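Local coordinates for protein interferon alpha/beta receptor 1 (Mus musculus, PDB 3WCY) that pairs with IFNAR2 to form the heterodimeric receptor for type I interferons, whose binding activates the JAK-STAT signalling cascade, at residues L335-N344 with T368-L377; S318-N326 with P357-Q365. All blocks are in the same frame, centred on the assembly; numbering follows the deposited sequence.

How the contacts relate
Both contacts lie in the last of the four fibronectin type III domains of this extracellular piece, and their centres are about 10 Å apart. Contact 1 joins the two middle strands of the four-stranded sheet 350-354, 337-343, 369-376, 392-395. Contact 2 joins strands 321-326 and 358-361 of the three-stranded sheet that faces it. Along the chain the segments alternate: 318-326, 335-344, 357-365, 368-377. Each contact therefore pairs an earlier strand with a later one within its own sheet, and the chain passes between the sheets. Phe-341 meets Leu-361, Tyr-337 meets Phe-359, and Tyr-370 packs on Leu-364, its OH probably bonding to Gln-365 N, consistent with a tyrosine corner. Here the two sheets pack face to face.

Contact 1: residues L335-N344 with T368-L377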
loop_
_atom_site.group_PDB
_atom_site.type_symbol
_atom_site.label_atom_id
_atom_site.label_comp_id
_atom_site.label_asym_id
_atom_site.label_seq_id
_atom_site.Cartn_x
_atom_site.Cartn_y
_atom_site.Cartn_z
ATOM N N LEU A 335 -21.701 5.899 -6.423
ATOM C CA LEU A 335 -21.559 4.682 -5.612
ATOM C C LEU A 335 -21.461 3.404 -6.467
ATOM O O LEU A 335 -21.962 3.372 -7.596
ATOM C CB LEU A 335 -22.731 4.566 -4.605
ATOM C CG LEU A 335 -22.678 5.471 -3.362
ATOM C CD1 LEU A 335 -23.427 6.766 -3.585
ATOM C CD2 LEU A 335 -23.292 4.795 -2.171
ATOM N N ASN A 336 -20.808 2.354 -5.921
ATOM C CA ASN A 336 -20.652 1.046 -6.569
ATOM C C ASN A 336 -21.508 0.013 -5.831
ATOM O O ASN A 336 -21.531 -0.002 -4.595
ATOM C CB ASN A 336 -19.181 0.616 -6.619
ATOM C CG ASN A 336 -18.823 -0.244 -7.816
ATOM O OD1 ASN A 336 -19.144 0.070 -8.972
ATOM N ND2 ASN A 336 -18.102 -1.329 -7.569
ATOM N N TYR A 337 -22.230 -0.832 -6.588
ATOM C CA TYR A 337 -23.146 -1.826 -6.020
ATOM C C TYR A 337 -22.774 -3.277 -6.337
ATOM O O TYR A 337 -22.072 -3.539 -7.314
ATOM C CB TYR A 337 -24.596 -1.523 -6.449
ATOM C CG TYR A 337 -25.039 -0.094 -6.204
ATOM C CD1 TYR A 337 -25.012 0.850 -7.227
ATOM C CD2 TYR A 337 -25.501 0.312 -4.954
ATOM C CE1 TYR A 337 -25.430 2.163 -7.012
ATOM C CE2 TYR A 337 -25.921 1.622 -4.726
ATOM C CZ TYR A 337 -25.882 2.545 -5.758
ATOM O OH TYR A 337 -26.289 3.836 -5.540
ATOM N N GLU A 338 -23.260 -4.215 -5.500
ATOM C CA GLU A 338 -23.031 -5.653 -5.631
ATOM C C GLU A 338 -24.322 -6.438 -5.428
ATOM O O GLU A 338 -25.129 -6.073 -4.580
ATOM C CB GLU A 338 -21.974 -6.130 -4.619
ATOM C CG GLU A 338 -21.085 -7.244 -5.154
ATOM C CD GLU A 338 -20.292 -8.037 -4.130
ATOM O OE1 GLU A 338 -19.596 -7.419 -3.292
ATOM O OE2 GLU A 338 -20.325 -9.286 -4.207
ATOM N N ILE A 339 -24.508 -7.526 -6.195
ATOM C CA ILE A 339 -25.678 -8.398 -6.086
ATOM C C ILE A 339 -25.297 -9.840 -5.768
ATOM O O ILE A 339 -24.238 -10.300 -6.185
ATOM C CB ILE A 339 -26.667 -8.233 -7.280
ATOM C CG1 ILE A 339 -28.048 -7.817 -6.792
ATOM C CG2 ILE A 339 -26.765 -9.455 -8.187
ATOM C CD1 ILE A 339 -28.226 -6.377 -6.722
ATOM N N ILE A 340 -26.141 -10.527 -4.987
ATOM C CA ILE A 340 -25.971 -11.925 -4.597
ATOM C C ILE A 340 -27.337 -12.595 -4.775
ATOM O O ILE A 340 -28.238 -12.398 -3.957
ATOM C CB ILE A 340 -25.360 -12.083 -3.161
ATOM C CG1 ILE A 340 -23.892 -11.580 -3.110
ATOM C CG2 ILE A 340 -25.425 -13.535 -2.673
ATOM C CD1 ILE A 340 -23.465 -10.921 -1.759
ATOM N N PHE A 341 -27.502 -13.335 -5.878
ATOM C CA PHE A 341 -28.757 -14.011 -6.187
ATOM C C PHE A 341 -28.652 -15.530 -6.274
ATOM O O PHE A 341 -27.632 -16.066 -6.709
ATOM C CB PHE A 341 -29.436 -13.403 -7.431
ATOM C CG PHE A 341 -28.758 -13.646 -8.759
ATOM C CD1 PHE A 341 -29.283 -14.553 -9.668
ATOM C CD2 PHE A 341 -27.615 -12.940 -9.115
ATOM C CE1 PHE A 341 -28.655 -14.778 -10.897
ATOM C CE2 PHE A 341 -26.986 -13.168 -10.342
ATOM C CZ PHE A 341 -27.514 -14.081 -11.226
ATOM N N TRP A 342 -29.721 -16.221 -5.846
ATOM C CA TRP A 342 -29.825 -17.683 -5.875
ATOM C C TRP A 342 -31.281 -18.144 -6.052
ATOM O O TRP A 342 -32.139 -17.322 -6.368
ATOM C CB TRP A 342 -29.137 -18.322 -4.647
ATOM C CG TRP A 342 -29.827 -18.120 -3.329
ATOM C CD1 TRP A 342 -30.669 -18.993 -2.705
ATOM C CD2 TRP A 342 -29.641 -17.025 -2.424
ATOM N NE1 TRP A 342 -31.052 -18.493 -1.484
ATOM C CE2 TRP A 342 -30.435 -17.285 -1.283
ATOM C CE3 TRP A 342 -28.905 -15.830 -2.478
ATOM C CZ2 TRP A 342 -30.519 -16.392 -0.209
ATOM C CZ3 TRP A 342 -28.973 -14.955 -1.404
ATOM C CH2 TRP A 342 -29.778 -15.236 -0.289
ATOM N N GLU A 343 -31.545 -19.449 -5.881
ATOM C CA GLU A 343 -32.871 -20.060 -5.999
ATOM C C GLU A 343 -33.246 -20.738 -4.676
ATOM O O GLU A 343 -32.380 -21.314 -4.017
ATOM C CB GLU A 343 -32.868 -21.081 -7.146
ATOM C CG GLU A 343 -34.246 -21.525 -7.607
ATOM C CD GLU A 343 -34.252 -22.632 -8.644
ATOM O OE1 GLU A 343 -33.334 -23.486 -8.622
ATOM O OE2 GLU A 343 -35.204 -22.670 -9.455
ATOM N N ASN A 344 -34.538 -20.714 -4.312
ATOM C CA ASN A 344 -35.040 -21.309 -3.068
ATOM C C ASN A 344 -34.982 -22.862 -3.012
ATOM O O ASN A 344 -35.601 -23.474 -2.132
ATOM C CB ASN A 344 -36.436 -20.775 -2.746
ATOM C CG ASN A 344 -36.642 -20.547 -1.274
ATOM O OD1 ASN A 344 -37.044 -21.446 -0.532
ATOM N ND2 ASN A 344 -36.341 -19.345 -0.811
ATOM N N THR A 368 -40.427 -19.722 -11.061
ATOM C CA THR A 368 -39.483 -20.191 -10.036
ATOM C C THR A 368 -39.092 -19.052 -9.086
ATOM O O THR A 368 -38.950 -17.907 -9.522
ATOM C CB THR A 368 -38.268 -20.924 -10.661
ATOM O OG1 THR A 368 -37.667 -20.103 -11.663
ATOM C CG2 THR A 368 -38.628 -22.292 -11.253
ATOM N N VAL A 369 -38.932 -19.371 -7.787
ATOM C CA VAL A 369 -38.604 -18.401 -6.738
ATOM C C VAL A 369 -37.100 -18.134 -6.664
ATOM O O VAL A 369 -36.318 -19.066 -6.470
ATOM C CB VAL A 369 -39.198 -18.799 -5.357
ATOM C CG1 VAL A 369 -38.925 -17.726 -4.302
ATOM C CG2 VAL A 369 -40.698 -19.080 -5.457
ATOM N N TYR A 370 -36.713 -16.851 -6.803
ATOM C CA TYR A 370 -35.328 -16.388 -6.744
ATOM C C TYR A 370 -35.112 -15.443 -5.562
ATOM O O TYR A 370 -35.890 -14.509 -5.370
ATOM C CB TYR A 370 -34.910 -15.712 -8.061
ATOM C CG TYR A 370 -34.675 -16.680 -9.201
ATOM C CD1 TYR A 370 -33.460 -17.345 -9.339
ATOM C CD2 TYR A 370 -35.654 -16.905 -10.164
ATOM C CE1 TYR A 370 -33.237 -18.236 -10.389
ATOM C CE2 TYR A 370 -35.439 -17.786 -11.225
ATOM C CZ TYR A 370 -34.227 -18.451 -11.333
ATOM O OH TYR A 370 -34.003 -19.316 -12.377
ATOM N N CYS A 371 -34.054 -15.693 -4.779
ATOM C CA CYS A 371 -33.694 -14.891 -3.615
ATOM C C CYS A 371 -32.523 -13.966 -3.906
ATOM O O CYS A 371 -31.433 -14.438 -4.223
ATOM C CB CYS A 371 -33.422 -15.780 -2.410
ATOM S SG CYS A 371 -34.664 -15.641 -1.102
ATOM N N VAL A 372 -32.753 -12.647 -3.792
ATOM C CA VAL A 372 -31.742 -11.612 -4.056
ATOM C C VAL A 372 -31.245 -10.946 -2.759
ATOM O O VAL A 372 -31.999 -10.821 -1.790
ATOM C CB VAL A 372 -32.211 -10.552 -5.102
ATOM C CG1 VAL A 372 -31.025 -9.976 -5.868
ATOM C CG2 VAL A 372 -33.240 -11.128 -6.076
ATOM N N GLN A 373 -29.967 -10.527 -2.765
ATOM C CA GLN A 373 -29.272 -9.841 -1.676
ATOM C C GLN A 373 -28.313 -8.820 -2.270
ATOM O O GLN A 373 -27.678 -9.107 -3.283
ATOM C CB GLN A 373 -28.498 -10.839 -0.816
ATOM C CG GLN A 373 -29.024 -10.951 0.601
ATOM C CD GLN A 373 -28.010 -11.562 1.532
ATOM O OE1 GLN A 373 -26.848 -11.138 1.597
ATOM N NE2 GLN A 373 -28.439 -12.546 2.310
ATOM N N ALA A 374 -28.208 -7.628 -1.661
ATOM C CA ALA A 374 -27.323 -6.579 -2.178
ATOM C C ALA A 374 -26.487 -5.856 -1.126
ATOM O O ALA A 374 -26.873 -5.775 0.040
ATOM C CB ALA A 374 -28.114 -5.571 -2.997
ATOM N N ARG A 375 -25.340 -5.318 -1.562
ATOM C CA ARG A 375 -24.418 -4.548 -0.737
ATOM C C ARG A 375 -23.846 -3.376 -1.520
ATOM O O ARG A 375 -23.799 -3.411 -2.753
ATOM C CB ARG A 375 -23.311 -5.430 -0.126
ATOM C CG ARG A 375 -23.709 -6.113 1.196
ATOM C CD ARG A 375 -23.846 -5.165 2.393
ATOM N NE ARG A 375 -22.564 -4.571 2.781
ATOM C CZ ARG A 375 -22.400 -3.709 3.781
ATOM N NH1 ARG A 375 -23.438 -3.330 4.517
ATOM N NH2 ARG A 375 -21.197 -3.224 4.056
ATOM N N VAL A 376 -23.446 -2.322 -0.797
ATOM C CA VAL A 376 -22.897 -1.097 -1.378
ATOM C C VAL A 376 -21.376 -0.965 -1.139
ATOM O O VAL A 376 -20.870 -1.425 -0.108
ATOM C CB VAL A 376 -23.737 0.142 -0.957
ATOM C CG1 VAL A 376 -23.494 0.547 0.500
ATOM C CG2 VAL A 376 -23.530 1.308 -1.913
ATOM N N LEU A 377 -20.653 -0.383 -2.117
ATOM C CA LEU A 377 -19.198 -0.220 -2.056
ATOM C C LEU A 377 -18.763 1.217 -2.341
ATOM O O LEU A 377 -19.048 1.756 -3.409
ATOM C CB LEU A 377 -18.492 -1.205 -3.016
ATOM C CG LEU A 377 -18.749 -2.708 -2.805
ATOM C CD1 LEU A 377 -18.413 -3.492 -4.055
ATOM C CD2 LEU A 377 -17.990 -3.251 -1.591
#
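Strands 337-343 and 369-376 pair antiparallel as the central strands of the four-stranded sheet of a fibronectin type III domain. Their axes run at 160° to each other.

Backbone hydrogen bonds hold the strands together. Glu-338 pairs with Arg-375, Ile-340 with Gln-373 and Trp-342 with Cys-371, all hydrogen-bonded pairs. The bond from Ile-340 N to Gln-373 O is 2.7 Å long, while the return bond from Gln-373 N to Ile-340 O is weak. Asn-336 and Leu-377 exchange two more bonds at one end. At the other, Asn-344 N reaches Val-369 O at 3.2 Å. The carbonyl oxygen of Trp-342 also sits at the edge of the Tyr-370 ring, near its plane, with O 3.3 Å from CD1.

The apolar contacts on the face with Tyr-337, Ile-339 and Phe-341 look into the sandwich, toward strands 321-326 and 358-361. Ile-339 touches two neighbours with different atoms: CG1 meets Val-372 CG1, and CD1 lies 3.8 Å from Ala-374 CB. Val-376 puts CG2 against both Leu-335 CD2 and Tyr-337 CE2.

On the other face, Trp-342 leans over the partner strand. Its CG stands between the backbone N and the carbonyl carbon (chi1 71°), which brings the indole above Cys-371. Lys-349 makes a cation-pi contact with the same indole. Cys-371 SG is in a disulfide with Cys-393 of the neighbouring edge strand and meets the six-membered ring obliquely. Cys-371 CB makes a CH-pi contact over the face of the five-membered ring, 3.8 Å from its centroid.

Contact 2: residues S318-N326 with P357-Q365; sequences SDTLLVYVN and PEFTLKNLQ
The three-stranded sheet of this fibronectin type III domain has 321-326 in its middle and 358-361 at one edge, and this contact pairs the two antiparallel. Leu-321 with Leu-361 and Val-323 with Phe-359 are the hydrogen-bonded pairs. The bond from Val-323 N to Phe-359 O is 2.7 Å long and nearly straight at 173°. Leu-361 N approaches Leu-321 O from above the carbonyl plane. Near Pro-357 the pairing fades: Val-325 N gives Pro-357 O only a weak bond, and Glu-358 is the centre of an inverse gamma turn.

The core side carries Leu-321, Val-323, Phe-359 and Leu-361. Leu-321 and Leu-361 lie side by side, CD2 to CD1 at 3.8 Å. The same CD1 of Leu-361 also meets Val-323 CG2. Beyond the strand, Leu-364 reaches back and sets CD1 3.6 Å from Leu-321 CB. Phe-359 meets Val-325 CG2 with its CE2 and goes on to Tyr-337 and Ile-339 of the facing sheet.

Leu-322, Tyr-324, Glu-358 and Thr-360 take the other side. The ring of Tyr-324 lies alongside Pro-357, an approach set by its CG standing anti to the backbone N (chi1 -154°). Pro-357 CB makes a CH-pi contact over the ring face, 4.1 Å from its centroid. Glu-358 crosses the ring with its aliphatic part, CG lying 3.6 Å from Tyr-324 CD1. A serine in place of this tyrosine would probably leave Pro-357 CB and CG without their aromatic partner and Glu-358 freer to turn. Farther along, Thr-320 CG2 packs 3.7 Å from Lys-362 CB.

A three-stranded sheet packed in this way on a four-stranded one is the arrangement of the fibronectin type III beta sandwich.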
loop_
_atom_site.group_PDB
_atom_site.type_symbol
_atom_site.label_atom_id
_atom_site.label_comp_id
_atom_site.label_asym_id
_atom_site.label_seq_id
_atom_site.Cartn_x
_atom_site.Cartn_y
_atom_site.Cartn_z
ATOM N N SER A 318 -42.160 -9.845 -17.077
ATOM C CA SER A 318 -42.266 -10.884 -18.084
ATOM C C SER A 318 -40.880 -11.075 -18.643
ATOM O O SER A 318 -40.355 -10.226 -19.363
ATOM C CB SER A 318 -43.234 -10.468 -19.191
ATOM O OG SER A 318 -42.600 -9.616 -20.129
ATOM N N ASP A 319 -40.227 -12.149 -18.203
ATOM C CA ASP A 319 -38.825 -12.403 -18.538
ATOM C C ASP A 319 -37.836 -11.865 -17.488
ATOM O O ASP A 319 -37.509 -12.548 -16.517
ATOM C CB ASP A 319 -38.492 -11.823 -19.914
ATOM C CG ASP A 319 -37.239 -12.428 -20.515
ATOM O OD1 ASP A 319 -36.980 -13.626 -20.271
ATOM O OD2 ASP A 319 -36.512 -11.707 -21.229
ATOM N N THR A 320 -37.367 -10.640 -17.709
ATOM C CA THR A 320 -36.335 -9.990 -16.903
ATOM C C THR A 320 -36.824 -9.719 -15.486
ATOM O O THR A 320 -37.991 -9.376 -15.289
ATOM C CB THR A 320 -35.860 -8.686 -17.573
ATOM O OG1 THR A 320 -36.989 -7.867 -17.887
ATOM C CG2 THR A 320 -35.033 -8.930 -18.827
ATOM N N LEU A 321 -35.929 -9.869 -14.502
ATOM C CA LEU A 321 -36.234 -9.579 -13.105
ATOM C C LEU A 321 -35.376 -8.379 -12.691
ATOM O O LEU A 321 -34.184 -8.530 -12.408
ATOM C CB LEU A 321 -35.981 -10.806 -12.216
ATOM C CG LEU A 321 -36.615 -10.770 -10.835
ATOM C CD1 LEU A 321 -37.385 -12.039 -10.561
ATOM C CD2 LEU A 321 -35.574 -10.537 -9.765
ATOM N N LEU A 322 -35.977 -7.177 -12.730
ATOM C CA LEU A 322 -35.303 -5.925 -12.385
ATOM C C LEU A 322 -35.101 -5.798 -10.879
ATOM O O LEU A 322 -36.031 -6.017 -10.105
ATOM C CB LEU A 322 -36.078 -4.718 -12.929
ATOM C CG LEU A 322 -35.245 -3.616 -13.583
ATOM C CD1 LEU A 322 -36.086 -2.818 -14.562
ATOM C CD2 LEU A 322 -34.617 -2.686 -12.536
ATOM N N VAL A 323 -33.870 -5.457 -10.476
ATOM C CA VAL A 323 -33.450 -5.304 -9.081
ATOM C C VAL A 323 -32.918 -3.876 -8.863
ATOM O O VAL A 323 -32.075 -3.415 -9.636
ATOM C CB VAL A 323 -32.406 -6.397 -8.679
ATOM C CG1 VAL A 323 -31.915 -6.210 -7.250
ATOM C CG2 VAL A 323 -32.968 -7.802 -8.856
ATOM N N TYR A 324 -33.417 -3.181 -7.826
ATOM C CA TYR A 324 -32.959 -1.831 -7.497
ATOM C C TYR A 324 -32.331 -1.746 -6.108
ATOM O O TYR A 324 -32.990 -2.035 -5.108
ATOM C CB TYR A 324 -34.061 -0.765 -7.665
ATOM C CG TYR A 324 -33.492 0.608 -7.951
ATOM C CD1 TYR A 324 -33.539 1.149 -9.231
ATOM C CD2 TYR A 324 -32.851 1.341 -6.957
ATOM C CE1 TYR A 324 -32.969 2.391 -9.512
ATOM C CE2 TYR A 324 -32.257 2.570 -7.231
ATOM C CZ TYR A 324 -32.329 3.099 -8.507
ATOM O OH TYR A 324 -31.762 4.325 -8.766
ATOM N N VAL A 325 -31.065 -1.306 -6.056
ATOM C CA VAL A 325 -30.306 -1.124 -4.816
ATOM C C VAL A 325 -30.371 0.346 -4.426
ATOM O O VAL A 325 -30.025 1.212 -5.226
ATOM C CB VAL A 325 -28.835 -1.601 -4.918
ATOM C CG1 VAL A 325 -28.229 -1.771 -3.530
ATOM C CG2 VAL A 325 -28.713 -2.892 -5.718
ATOM N N ASN A 326 -30.812 0.625 -3.204
ATOM C CA ASN A 326 -30.912 1.991 -2.709
ATOM C C ASN A 326 -30.013 2.155 -1.493
ATOM O O ASN A 326 -30.206 1.439 -0.509
ATOM C CB ASN A 326 -32.368 2.324 -2.360
ATOM C CG ASN A 326 -33.268 2.532 -3.553
ATOM O OD1 ASN A 326 -33.177 3.543 -4.259
ATOM N ND2 ASN A 326 -34.209 1.617 -3.758
ATOM N N PRO A 357 -27.407 1.404 -9.991
ATOM C CA PRO A 357 -28.168 0.519 -9.094
ATOM C C PRO A 357 -29.181 -0.390 -9.796
ATOM O O PRO A 357 -29.627 -1.373 -9.206
ATOM C CB PRO A 357 -28.850 1.500 -8.139
ATOM C CG PRO A 357 -28.760 2.864 -8.813
ATOM C CD PRO A 357 -28.079 2.709 -10.135
ATOM N N GLU A 358 -29.558 -0.049 -11.035
ATOM C CA GLU A 358 -30.514 -0.803 -11.832
ATOM C C GLU A 358 -29.900 -2.090 -12.420
ATOM O O GLU A 358 -29.338 -2.079 -13.522
ATOM C CB GLU A 358 -31.119 0.087 -12.925
ATOM C CG GLU A 358 -32.563 0.461 -12.673
ATOM C CD GLU A 358 -33.225 1.131 -13.858
ATOM O OE1 GLU A 358 -33.166 2.378 -13.940
ATOM O OE2 GLU A 358 -33.779 0.408 -14.719
ATOM N N PHE A 359 -29.998 -3.192 -11.651
ATOM C CA PHE A 359 -29.549 -4.534 -12.028
ATOM C C PHE A 359 -30.715 -5.211 -12.735
ATOM O O PHE A 359 -31.853 -5.089 -12.287
ATOM C CB PHE A 359 -29.168 -5.353 -10.781
ATOM C CG PHE A 359 -27.824 -5.045 -10.168
ATOM C CD1 PHE A 359 -26.739 -5.890 -10.371
ATOM C CD2 PHE A 359 -27.650 -3.930 -9.357
ATOM C CE1 PHE A 359 -25.497 -5.612 -9.786
ATOM C CE2 PHE A 359 -26.407 -3.651 -8.779
ATOM C CZ PHE A 359 -25.339 -4.490 -8.999
ATOM N N THR A 360 -30.446 -5.902 -13.838
ATOM C CA THR A 360 -31.491 -6.586 -14.590
ATOM C C THR A 360 -31.156 -8.073 -14.704
ATOM O O THR A 360 -30.271 -8.454 -15.480
ATOM C CB THR A 360 -31.771 -5.845 -15.919
ATOM O OG1 THR A 360 -32.208 -4.515 -15.624
ATOM C CG2 THR A 360 -32.815 -6.540 -16.782
ATOM N N LEU A 361 -31.836 -8.907 -13.897
ATOM C CA LEU A 361 -31.620 -10.353 -13.925
ATOM C C LEU A 361 -32.362 -10.935 -15.110
ATOM O O LEU A 361 -33.585 -11.097 -15.076
ATOM C CB LEU A 361 -32.018 -11.043 -12.606
ATOM C CG LEU A 361 -31.170 -10.709 -11.383
ATOM C CD1 LEU A 361 -31.807 -11.236 -10.121
ATOM C CD2 LEU A 361 -29.789 -11.269 -11.518
ATOM N N LYS A 362 -31.615 -11.175 -16.192
ATOM C CA LYS A 362 -32.164 -11.717 -17.432
ATOM C C LYS A 362 -31.849 -13.197 -17.652
ATOM O O LYS A 362 -30.871 -13.716 -17.104
ATOM C CB LYS A 362 -31.831 -10.838 -18.654
ATOM C CG LYS A 362 -30.348 -10.535 -18.889
ATOM C CD LYS A 362 -30.126 -9.268 -19.739
ATOM C CE LYS A 362 -30.440 -9.414 -21.217
ATOM N NZ LYS A 362 -31.859 -9.077 -21.531
ATOM N N ASN A 363 -32.726 -13.870 -18.423
ATOM C CA ASN A 363 -32.677 -15.285 -18.782
ATOM C C ASN A 363 -32.793 -16.228 -17.574
ATOM O O ASN A 363 -31.994 -17.150 -17.415
ATOM C CB ASN A 363 -31.488 -15.610 -19.711
ATOM C CG ASN A 363 -31.410 -14.739 -20.940
ATOM O OD1 ASN A 363 -32.300 -14.745 -21.798
ATOM N ND2 ASN A 363 -30.333 -13.979 -21.051
ATOM N N LEU A 364 -33.799 -15.991 -16.725
ATOM C CA LEU A 364 -34.092 -16.842 -15.570
ATOM C C LEU A 364 -35.208 -17.826 -15.966
ATOM O O LEU A 364 -36.011 -17.516 -16.850
ATOM C CB LEU A 364 -34.556 -16.007 -14.365
ATOM C CG LEU A 364 -33.588 -14.982 -13.780
ATOM C CD1 LEU A 364 -34.330 -13.973 -12.967
ATOM C CD2 LEU A 364 -32.547 -15.634 -12.895
ATOM N N GLN A 365 -35.261 -19.003 -15.316
ATOM C CA GLN A 365 -36.297 -20.002 -15.579
ATOM C C GLN A 365 -37.645 -19.437 -15.072
ATOM O O GLN A 365 -37.671 -18.859 -13.984
ATOM C CB GLN A 365 -35.935 -21.343 -14.903
ATOM C CG GLN A 365 -36.768 -22.555 -15.353
ATOM C CD GLN A 365 -36.609 -22.952 -16.811
ATOM O OE1 GLN A 365 -35.519 -22.909 -17.397
ATOM N NE2 GLN A 365 -37.699 -23.401 -17.418
#